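Local atomic coordinates of beta sliding clamp (Caulobacter crescentus, PDB entry 5WCE), a protein that probably forms, as a ring-shaped head-to-tail homodimer around DNA, the sliding clamp that tethers DNA polymerases and other proteins to the template and makes them processive. Residues N273-A284 and A334-G342; K295-L305 and E318-E329. All coordinates share one frame; numbering follows the deposited sequence.

Contact 1 of 2, residues N273-A284 and A334-G342; sequences NDLFAKAVDRVA and ARYLLDVCG
Asn273 and Cys341 join the start of helix 273-284 to the far end of helix 334-342, the antiparallel helix pair of the C-terminal domain of this clamp; the short axes approach to 9.9 Å at 157° between their directions. ND2 of Asn273 donates to O of Cys341 at 2.9 Å with a nearly straight N-H...O angle of 167°, and the acceptor lies close to the plane of the amide. With CG anti to the backbone N (chi1 -176°), the amide reaches across, and its other end, OD1, lies 3.4 Å from CB of Cys341. This buried OD1 has no polar partner in the model. Replacing Asn273 by an alanine would probably leave the Cys341 carbonyl without this donor and open a gap beside the Cys341 side chain.

The sulfur of Cys341 meets the edge of the Phe276 ring, near its plane, with SG 4.0 Å from CD2. Farther round that edge CD1 of Leu337 lies 4.0 Å from CE2 of Phe276, the two side chains crossing at about a right angle; CD2 of Leu337 packs against CG2 of Val280. In the middle, Leu338 and Val280 slide past each other in opposite directions, and CD2 of Leu338 comes to 3.4 Å from O of Ala277. Small residues let the helices meet at the other end, where CB of Ala284 lies 4.0 Å from CB of Ala334.

Strand 302-308 backs this interface through Leu305, which touches Phe276 and Val280, while Asp281 forms a salt bridge with Lys87 of the second subunit. Within the pair, Val280 CG2 lies over one face of the Phe276 ring, toward its rim.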
loop_
_atom_site.group_PDB
_atom_site.type_symbol
_atom_site.label_atom_id
_atom_site.label_comp_id
_atom_site.label_asym_id
_atom_site.label_seq_id
_atom_site.Cartn_x
_atom_site.Cartn_y
_atom_site.Cartn_z
ATOM N N ASN A 273 16.209 -24.146 -6.127
ATOM C CA ASN A 273 16.139 -22.764 -5.677
ATOM C C ASN A 273 14.801 -22.428 -5.070
ATOM O O ASN A 273 14.733 -21.729 -4.051
ATOM C CB ASN A 273 16.422 -21.820 -6.832
ATOM C CG ASN A 273 16.453 -20.367 -6.422
ATOM O OD1 ASN A 273 17.366 -19.956 -5.698
ATOM N ND2 ASN A 273 15.478 -19.556 -6.915
ATOM N N ASP A 274 13.722 -22.874 -5.709
ATOM C CA ASP A 274 12.382 -22.591 -5.172
ATOM C C ASP A 274 12.181 -23.275 -3.813
ATOM O O ASP A 274 11.736 -22.630 -2.886
ATOM C CB ASP A 274 11.282 -23.019 -6.132
ATOM C CG ASP A 274 9.882 -22.571 -5.635
ATOM O OD1 ASP A 274 9.676 -21.367 -5.372
ATOM O OD2 ASP A 274 9.030 -23.429 -5.450
ATOM N N LEU A 275 12.528 -24.544 -3.689
ATOM C CA LEU A 275 12.343 -25.245 -2.420
ATOM C C LEU A 275 13.209 -24.578 -1.332
ATOM O O LEU A 275 12.758 -24.326 -0.221
ATOM C CB LEU A 275 12.637 -26.722 -2.531
ATOM C CG LEU A 275 12.684 -27.448 -1.174
ATOM C CD1 LEU A 275 11.350 -27.314 -0.400
ATOM C CD2 LEU A 275 13.121 -28.885 -1.351
ATOM N N PHE A 276 14.435 -24.225 -1.681
ATOM C CA PHE A 276 15.349 -23.638 -0.703
ATOM C C PHE A 276 14.853 -22.276 -0.236
ATOM O O PHE A 276 14.830 -22.009 0.945
ATOM C CB PHE A 276 16.783 -23.552 -1.282
ATOM C CG PHE A 276 17.780 -22.945 -0.347
ATOM C CD1 PHE A 276 18.278 -23.671 0.711
ATOM C CD2 PHE A 276 18.276 -21.675 -0.576
ATOM C CE1 PHE A 276 19.236 -23.120 1.554
ATOM C CE2 PHE A 276 19.264 -21.147 0.228
ATOM C CZ PHE A 276 19.712 -21.865 1.328
ATOM N N ALA A 277 14.452 -21.429 -1.179
ATOM C CA ALA A 277 13.928 -20.134 -0.865
ATOM C C ALA A 277 12.689 -20.236 0.071
ATOM O O ALA A 277 12.572 -19.486 1.033
ATOM C CB ALA A 277 13.570 -19.384 -2.143
ATOM N N LYS A 278 11.802 -21.192 -0.209
ATOM C CA LYS A 278 10.622 -21.388 0.639
ATOM C C LYS A 278 11.001 -21.783 2.031
ATOM O O LYS A 278 10.389 -21.299 2.990
ATOM C CB LYS A 278 9.627 -22.385 0.027
ATOM C CG LYS A 278 8.824 -21.714 -1.066
ATOM C CD LYS A 278 8.027 -22.731 -1.846
ATOM C CE LYS A 278 7.230 -22.029 -2.929
ATOM N NZ LYS A 278 6.749 -23.118 -3.813
ATOM N N ALA A 279 12.035 -22.616 2.145
ATOM C CA ALA A 279 12.534 -23.041 3.444
ATOM C C ALA A 279 13.172 -21.893 4.188
ATOM O O ALA A 279 12.873 -21.719 5.353
ATOM C CB ALA A 279 13.492 -24.209 3.328
ATOM N N VAL A 280 14.052 -21.126 3.544
ATOM C CA VAL A 280 14.619 -19.936 4.163
ATOM C C VAL A 280 13.520 -18.986 4.655
ATOM O O VAL A 280 13.581 -18.498 5.757
ATOM C CB VAL A 280 15.551 -19.156 3.216
ATOM C CG1 VAL A 280 16.037 -17.861 3.867
ATOM C CG2 VAL A 280 16.763 -20.024 2.844
ATOM N N ASP A 281 12.564 -18.693 3.789
ATOM C CA ASP A 281 11.446 -17.837 4.127
ATOM C C ASP A 281 10.647 -18.380 5.322
ATOM O O ASP A 281 10.330 -17.619 6.255
ATOM C CB ASP A 281 10.576 -17.678 2.879
ATOM C CG ASP A 281 9.486 -16.642 3.042
ATOM O OD1 ASP A 281 9.668 -15.688 3.799
ATOM O OD2 ASP A 281 8.430 -16.831 2.423
ATOM N N ARG A 282 10.376 -19.685 5.347
ATOM C CA ARG A 282 9.734 -20.295 6.500
ATOM C C ARG A 282 10.464 -20.079 7.816
ATOM O O ARG A 282 9.876 -19.576 8.792
ATOM C CB ARG A 282 9.546 -21.805 6.328
ATOM C CG ARG A 282 8.240 -22.197 5.755
ATOM C CD ARG A 282 8.026 -23.678 5.865
ATOM N NE ARG A 282 8.910 -24.381 4.935
ATOM C CZ ARG A 282 8.710 -24.525 3.628
ATOM N NH1 ARG A 282 7.641 -24.009 3.030
ATOM N NH2 ARG A 282 9.609 -25.205 2.914
ATOM N N VAL A 283 11.745 -20.487 7.864
ATOM C CA VAL A 283 12.482 -20.430 9.130
ATOM C C VAL A 283 12.698 -18.988 9.579
ATOM O O VAL A 283 12.732 -18.740 10.783
ATOM C CB VAL A 283 13.795 -21.214 9.094
ATOM C CG1 VAL A 283 13.511 -22.696 8.929
ATOM C CG2 VAL A 283 14.736 -20.726 8.028
ATOM N N ALA A 284 12.787 -18.051 8.639
ATOM C CA ALA A 284 12.948 -16.631 8.976
ATOM C C ALA A 284 11.689 -15.970 9.597
ATOM O O ALA A 284 11.789 -14.947 10.259
ATOM C CB ALA A 284 13.376 -15.840 7.752
ATOM N N ALA A 334 19.043 -13.229 6.108
ATOM C CA ALA A 334 17.995 -13.963 5.377
ATOM C C ALA A 334 17.431 -13.190 4.196
ATOM O O ALA A 334 17.214 -13.776 3.129
ATOM C CB ALA A 334 16.868 -14.431 6.304
ATOM N N ARG A 335 17.212 -11.889 4.365
ATOM C CA ARG A 335 16.682 -11.068 3.288
ATOM C C ARG A 335 17.652 -11.034 2.089
ATOM O O ARG A 335 17.250 -11.187 0.927
ATOM C CB ARG A 335 16.349 -9.617 3.775
ATOM C CG ARG A 335 15.800 -8.683 2.684
ATOM C CD ARG A 335 14.692 -9.298 1.840
ATOM N NE ARG A 335 13.619 -9.868 2.663
ATOM C CZ ARG A 335 12.693 -10.771 2.272
ATOM N NH1 ARG A 335 12.674 -11.253 1.029
ATOM N NH2 ARG A 335 11.767 -11.196 3.156
ATOM N N TYR A 336 18.948 -10.871 2.372
ATOM C CA TYR A 336 19.932 -10.852 1.313
ATOM C C TYR A 336 19.968 -12.184 0.546
ATOM O O TYR A 336 20.092 -12.205 -0.690
ATOM C CB TYR A 336 21.335 -10.469 1.863
ATOM C CG TYR A 336 21.430 -9.110 2.529
ATOM C CD1 TYR A 336 20.437 -8.111 2.346
ATOM C CD2 TYR A 336 22.471 -8.827 3.394
ATOM C CE1 TYR A 336 20.518 -6.900 2.986
ATOM C CE2 TYR A 336 22.546 -7.595 4.038
ATOM C CZ TYR A 336 21.557 -6.638 3.805
ATOM O OH TYR A 336 21.651 -5.442 4.463
ATOM N N LEU A 337 19.851 -13.299 1.267
ATOM C CA LEU A 337 19.809 -14.605 0.625
ATOM C C LEU A 337 18.559 -14.758 -0.231
ATOM O O LEU A 337 18.610 -15.174 -1.390
ATOM C CB LEU A 337 19.881 -15.668 1.698
ATOM C CG LEU A 337 19.848 -17.124 1.373
ATOM C CD1 LEU A 337 20.909 -17.458 0.328
ATOM C CD2 LEU A 337 20.035 -17.944 2.662
ATOM N N LEU A 338 17.422 -14.393 0.326
ATOM C CA LEU A 338 16.154 -14.432 -0.436
ATOM C C LEU A 338 16.203 -13.521 -1.630
ATOM O O LEU A 338 15.669 -13.868 -2.675
ATOM C CB LEU A 338 14.974 -14.122 0.474
ATOM C CG LEU A 338 14.684 -15.236 1.460
ATOM C CD1 LEU A 338 13.694 -14.717 2.470
ATOM C CD2 LEU A 338 14.190 -16.492 0.747
ATOM N N ASP A 339 16.855 -12.378 -1.515
ATOM C CA ASP A 339 17.011 -11.467 -2.671
ATOM C C ASP A 339 17.723 -12.133 -3.833
ATOM O O ASP A 339 17.301 -12.070 -5.003
ATOM C CB ASP A 339 17.763 -10.198 -2.246
ATOM C CG ASP A 339 16.909 -9.207 -1.457
ATOM O OD1 ASP A 339 15.663 -9.329 -1.389
ATOM O OD2 ASP A 339 17.543 -8.350 -0.826
ATOM N N VAL A 340 18.800 -12.847 -3.523
ATOM C CA VAL A 340 19.495 -13.617 -4.535
ATOM C C VAL A 340 18.646 -14.726 -5.115
ATOM O O VAL A 340 18.578 -14.850 -6.346
ATOM C CB VAL A 340 20.841 -14.181 -3.980
ATOM C CG1 VAL A 340 21.465 -15.109 -5.017
ATOM C CG2 VAL A 340 21.754 -13.038 -3.674
ATOM N N CYS A 341 17.998 -15.548 -4.281
ATOM C CA CYS A 341 17.149 -16.597 -4.800
ATOM C C CYS A 341 16.036 -16.011 -5.709
ATOM O O CYS A 341 15.643 -16.626 -6.692
ATOM C CB CYS A 341 16.506 -17.412 -3.672
ATOM S SG CYS A 341 17.721 -18.360 -2.719
ATOM N N GLY A 342 15.563 -14.817 -5.380
ATOM C CA GLY A 342 14.573 -14.076 -6.210
ATOM C C GLY A 342 15.035 -13.683 -7.601
ATOM O O GLY A 342 14.218 -13.398 -8.443
#

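Contact 2 of 2, residues K295-L305 and E318-E329; sequences KLAVEPGRITL and EVEVDYDGEPFE
Val298 pairs with Phe328, and Ile303 with Val319, as antiparallel hydrogen-bonded pairs, placing hairpin 295-305 between strand 328-329 and strand 318-320 in the antiparallel four-stranded sheet of the C-terminal clamp domain. Each pair closes two backbone bonds; N of Val298 to O of Phe328 measures 2.8 Å. A type II turn from Glu299 to Arg302 joins the inner strands. Its Gly301, at a phi of 78° that favours glycine, donates from N to O of Tyr323 and accepts from N of Val321, so the loop after Glu320 wraps round the turn.

On the face bearing Val298, Ile303, Val319 and Phe328, Val298 packs against two aromatic rings with different atoms. Its CB stands over the face of Phe328, 3.9 Å from the ring centroid, in a CH-pi contact, while CG1 makes an off-centre one with Tyr323. The Phe328 ring reaches this place with CG between its own backbone N and carbonyl carbon (chi1 62°). Tyr323 is fixed by its hydroxyl, OH donating to O of Glu326 at 2.6 Å. Farther along, CG1 of Ile303 lies 3.9 Å from CG1 of Val321.

The other face carries charged Arg302, Glu318 and Glu320, beside Thr304. The carboxylate of Glu318 stacks on the guanidinium of Arg302, planes 21° apart, in a long salt bridge that no N-H points along. OE2 of Glu320, less surely placed, takes weak bonds at the guanidinium edge from NE and NH2. Arg111 of the second subunit bridges to Glu318 and, less certainly, Glu320, extending this network across the dimer interface. A water bridges Thr304 and Glu318, donating to OE2 of Glu318 at 2.6 Å.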
loop_
_atom_site.group_PDB
_atom_site.type_symbol
_atom_site.label_atom_id
_atom_site.label_comp_id
_atom_site.label_asym_id
_atom_site.label_seq_id
_atom_site.Cartn_x
_atom_site.Cartn_y
_atom_site.Cartn_z
ATOM N N LYS A 295 21.376 -19.443 9.884
ATOM C CA LYS A 295 22.508 -20.366 9.866
ATOM C C LYS A 295 22.277 -21.523 8.878
ATOM O O LYS A 295 21.227 -22.130 8.906
ATOM C CB LYS A 295 22.752 -20.937 11.265
ATOM C CG LYS A 295 23.940 -21.901 11.343
ATOM C CD LYS A 295 24.090 -22.267 12.822
ATOM C CE LYS A 295 25.091 -23.332 13.113
ATOM N NZ LYS A 295 24.921 -23.623 14.582
ATOM N N LEU A 296 23.267 -21.799 8.035
ATOM C CA LEU A 296 23.261 -22.897 7.067
ATOM C C LEU A 296 24.324 -23.873 7.565
ATOM O O LEU A 296 25.536 -23.548 7.551
ATOM C CB LEU A 296 23.648 -22.435 5.659
ATOM C CG LEU A 296 22.661 -21.696 4.754
ATOM C CD1 LEU A 296 22.135 -20.444 5.440
ATOM C CD2 LEU A 296 23.265 -21.361 3.399
ATOM N N ALA A 297 23.880 -25.026 8.085
ATOM C CA ALA A 297 24.781 -26.094 8.456
ATOM C C ALA A 297 24.841 -27.048 7.257
ATOM O O ALA A 297 23.875 -27.756 6.946
ATOM C CB ALA A 297 24.293 -26.786 9.722
ATOM N N VAL A 298 25.947 -26.976 6.534
ATOM C CA VAL A 298 26.144 -27.655 5.265
ATOM C C VAL A 298 26.934 -28.936 5.539
ATOM O O VAL A 298 27.947 -28.928 6.253
ATOM C CB VAL A 298 26.927 -26.733 4.260
ATOM C CG1 VAL A 298 27.069 -27.363 2.914
ATOM C CG2 VAL A 298 26.199 -25.398 4.096
ATOM N N GLU A 299 26.434 -30.026 4.982
ATOM C CA GLU A 299 27.088 -31.314 5.010
ATOM C C GLU A 299 26.765 -32.055 3.728
ATOM O O GLU A 299 25.849 -31.661 3.017
ATOM C CB GLU A 299 26.608 -32.116 6.255
ATOM C CG GLU A 299 25.126 -32.462 6.214
ATOM C CD GLU A 299 24.619 -33.183 7.481
ATOM O OE1 GLU A 299 25.050 -34.323 7.699
ATOM O OE2 GLU A 299 23.806 -32.586 8.222
ATOM N N PRO A 300 27.451 -33.197 3.450
ATOM C CA PRO A 300 27.056 -33.945 2.272
ATOM C C PRO A 300 25.574 -34.221 2.228
ATOM O O PRO A 300 24.960 -34.637 3.232
ATOM C CB PRO A 300 27.878 -35.246 2.387
ATOM C CG PRO A 300 29.156 -34.770 3.029
ATOM C CD PRO A 300 28.737 -33.678 4.007
ATOM N N GLY A 301 24.961 -33.944 1.091
ATOM C CA GLY A 301 23.527 -34.144 0.920
ATOM C C GLY A 301 22.525 -33.147 1.498
ATOM O O GLY A 301 21.334 -33.275 1.213
ATOM N N ARG A 302 22.951 -32.177 2.316
ATOM C CA ARG A 302 21.967 -31.457 3.137
ATOM C C ARG A 302 22.438 -30.115 3.644
ATOM O O ARG A 302 23.604 -29.917 4.013
ATOM C CB ARG A 302 21.562 -32.396 4.312
ATOM C CG ARG A 302 20.756 -31.796 5.409
ATOM C CD ARG A 302 20.392 -32.808 6.495
ATOM N NE ARG A 302 19.599 -33.906 5.976
ATOM C CZ ARG A 302 19.264 -34.982 6.680
ATOM N NH1 ARG A 302 19.633 -35.099 7.949
ATOM N NH2 ARG A 302 18.522 -35.934 6.107
ATOM N N ILE A 303 21.494 -29.183 3.699
ATOM C CA ILE A 303 21.661 -27.960 4.471
ATOM C C ILE A 303 20.607 -27.971 5.539
ATOM O O ILE A 303 19.409 -28.125 5.227
ATOM C CB ILE A 303 21.516 -26.701 3.616
ATOM C CG1 ILE A 303 22.577 -26.673 2.547
ATOM C CG2 ILE A 303 21.626 -25.448 4.510
ATOM C CD1 ILE A 303 22.519 -25.478 1.651
ATOM N N THR A 304 21.027 -27.808 6.787
ATOM C CA THR A 304 20.072 -27.601 7.884
ATOM C C THR A 304 20.040 -26.087 8.160
ATOM O O THR A 304 21.079 -25.499 8.461
ATOM C CB THR A 304 20.504 -28.427 9.107
ATOM O OG1 THR A 304 20.422 -29.793 8.729
ATOM C CG2 THR A 304 19.571 -28.230 10.296
ATOM N N LEU A 305 18.885 -25.482 8.014
ATOM C CA LEU A 305 18.697 -24.070 8.249
ATOM C C LEU A 305 18.215 -23.826 9.657
ATOM O O LEU A 305 17.239 -24.458 10.085
ATOM C CB LEU A 305 17.661 -23.490 7.257
ATOM C CG LEU A 305 18.015 -23.581 5.777
ATOM C CD1 LEU A 305 16.730 -23.304 4.959
ATOM C CD2 LEU A 305 19.161 -22.616 5.468
ATOM N N GLU A 318 15.428 -28.829 7.348
ATOM C CA GLU A 318 16.437 -29.526 6.515
ATOM C C GLU A 318 16.016 -29.487 5.057
ATOM O O GLU A 318 14.840 -29.666 4.723
ATOM C CB GLU A 318 16.619 -30.961 6.936
ATOM C CG GLU A 318 16.926 -31.110 8.411
ATOM C CD GLU A 318 16.947 -32.553 8.892
ATOM O OE1 GLU A 318 16.436 -33.448 8.181
ATOM O OE2 GLU A 318 17.473 -32.770 10.006
ATOM N N VAL A 319 16.983 -29.197 4.200
ATOM C CA VAL A 319 16.787 -29.171 2.738
ATOM C C VAL A 319 17.857 -30.065 2.108
ATOM O O VAL A 319 19.048 -29.917 2.395
ATOM C CB VAL A 319 16.913 -27.753 2.165
ATOM C CG1 VAL A 319 16.707 -27.810 0.645
ATOM C CG2 VAL A 319 15.884 -26.819 2.812
ATOM N N GLU A 320 17.418 -31.017 1.297
ATOM C CA GLU A 320 18.348 -31.876 0.543
ATOM C C GLU A 320 19.045 -31.036 -0.559
ATOM O O GLU A 320 18.420 -30.215 -1.212
ATOM C CB GLU A 320 17.622 -33.118 -0.043
ATOM C CG GLU A 320 16.816 -33.869 1.044
ATOM C CD GLU A 320 17.718 -34.276 2.221
ATOM O OE1 GLU A 320 18.843 -34.779 1.930
ATOM O OE2 GLU A 320 17.360 -34.064 3.432
ATOM N N VAL A 321 20.342 -31.183 -0.679
ATOM C CA VAL A 321 21.114 -30.440 -1.687
ATOM C C VAL A 321 22.141 -31.399 -2.279
ATOM O O VAL A 321 22.380 -32.468 -1.735
ATOM C CB VAL A 321 21.809 -29.169 -1.160
ATOM C CG1 VAL A 321 20.802 -28.223 -0.507
ATOM C CG2 VAL A 321 22.960 -29.534 -0.207
ATOM N N ASP A 322 22.707 -30.982 -3.418
ATOM C CA ASP A 322 23.772 -31.698 -4.080
ATOM C C ASP A 322 25.129 -31.137 -3.645
ATOM O O ASP A 322 25.599 -30.070 -4.172
ATOM C CB ASP A 322 23.589 -31.536 -5.592
ATOM C CG ASP A 322 24.418 -32.511 -6.404
ATOM O OD1 ASP A 322 25.088 -33.377 -5.857
ATOM O OD2 ASP A 322 24.278 -32.508 -7.641
ATOM N N TYR A 323 25.787 -31.866 -2.733
ATOM C CA TYR A 323 27.092 -31.506 -2.179
ATOM C C TYR A 323 27.815 -32.711 -1.590
ATOM O O TYR A 323 27.185 -33.485 -0.889
ATOM C CB TYR A 323 26.893 -30.435 -1.091
ATOM C CG TYR A 323 28.141 -29.978 -0.407
ATOM C CD1 TYR A 323 29.089 -29.255 -1.098
ATOM C CD2 TYR A 323 28.397 -30.267 0.947
ATOM C CE1 TYR A 323 30.253 -28.813 -0.492
ATOM C CE2 TYR A 323 29.577 -29.850 1.551
ATOM C CZ TYR A 323 30.497 -29.090 0.850
ATOM O OH TYR A 323 31.685 -28.630 1.423
ATOM N N ASP A 324 29.125 -32.837 -1.787
ATOM C CA ASP A 324 29.863 -33.920 -1.132
ATOM C C ASP A 324 31.208 -33.514 -0.579
ATOM O O ASP A 324 32.159 -34.342 -0.502
ATOM C CB ASP A 324 30.047 -35.113 -2.102
ATOM C CG ASP A 324 30.312 -36.462 -1.364
ATOM O OD1 ASP A 324 29.923 -36.644 -0.188
ATOM O OD2 ASP A 324 30.898 -37.369 -1.970
ATOM N N GLY A 325 31.321 -32.277 -0.165
ATOM C CA GLY A 325 32.556 -31.807 0.458
ATOM C C GLY A 325 32.556 -31.873 1.973
ATOM O O GLY A 325 31.730 -32.569 2.601
ATOM N N GLU A 326 33.466 -31.107 2.551
ATOM C CA GLU A 326 33.634 -31.023 3.970
ATOM C C GLU A 326 32.404 -30.305 4.562
ATOM O O GLU A 326 31.874 -29.418 3.935
ATOM C CB GLU A 326 34.904 -30.200 4.257
ATOM C CG GLU A 326 35.290 -30.152 5.705
ATOM C CD GLU A 326 36.491 -29.269 6.002
ATOM O OE1 GLU A 326 37.188 -28.853 5.040
ATOM O OE2 GLU A 326 36.718 -29.049 7.228
ATOM N N PRO A 327 31.953 -30.707 5.756
ATOM C CA PRO A 327 30.883 -29.975 6.420
ATOM C C PRO A 327 31.349 -28.632 6.934
ATOM O O PRO A 327 32.518 -28.484 7.268
ATOM C CB PRO A 327 30.459 -30.895 7.575
ATOM C CG PRO A 327 31.526 -31.898 7.717
ATOM C CD PRO A 327 32.330 -31.946 6.459
ATOM N N PHE A 328 30.474 -27.646 6.962
ATOM C CA PHE A 328 30.795 -26.371 7.547
ATOM C C PHE A 328 29.495 -25.672 7.907
ATOM O O PHE A 328 28.444 -26.110 7.455
ATOM C CB PHE A 328 31.628 -25.508 6.587
ATOM C CG PHE A 328 30.938 -25.183 5.331
ATOM C CD1 PHE A 328 30.962 -26.057 4.276
ATOM C CD2 PHE A 328 30.292 -23.969 5.186
ATOM C CE1 PHE A 328 30.364 -25.746 3.067
ATOM C CE2 PHE A 328 29.686 -23.631 3.970
ATOM C CZ PHE A 328 29.677 -24.518 2.935
ATOM N N GLU A 329 29.610 -24.584 8.674
ATOM C CA GLU A 329 28.489 -23.763 9.082
ATOM C C GLU A 329 28.781 -22.318 8.653
ATOM O O GLU A 329 29.898 -21.845 8.773
ATOM C CB GLU A 329 28.254 -23.865 10.573
ATOM C CG GLU A 329 27.892 -25.289 11.047
ATOM C CD GLU A 329 29.138 -26.185 11.254
ATOM O OE1 GLU A 329 30.069 -25.765 12.002
ATOM O OE2 GLU A 329 29.186 -27.313 10.679
HETATM O O HOH W 1 27.661 -28.652 9.041
HETATM O O HOH W 2 19.759 -31.606 10.559
#

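How the contacts relate
From the N terminus, the chain runs through helix 273-284, then strands 293-299, 302-308, 314-320 and 328-333, and reaches helix 334-343. Contact 1 closes this whole excursion by bringing its two flanking helices together; contact 2 closes the shorter loop within it, so the two nest and do not cross. Their centres lie about 15 Å apart, and they meet directly: CB of Ala279 is 3.6 Å from CG2 of Val319 and 3.7 Å from CD1 of Leu305. The four-stranded sheet is thereby packed against helix 273-284 within one domain. Both contacts also touch the second subunit, through Asp281 and Arg282 of contact 1 and Glu318 and Glu320 of contact 2.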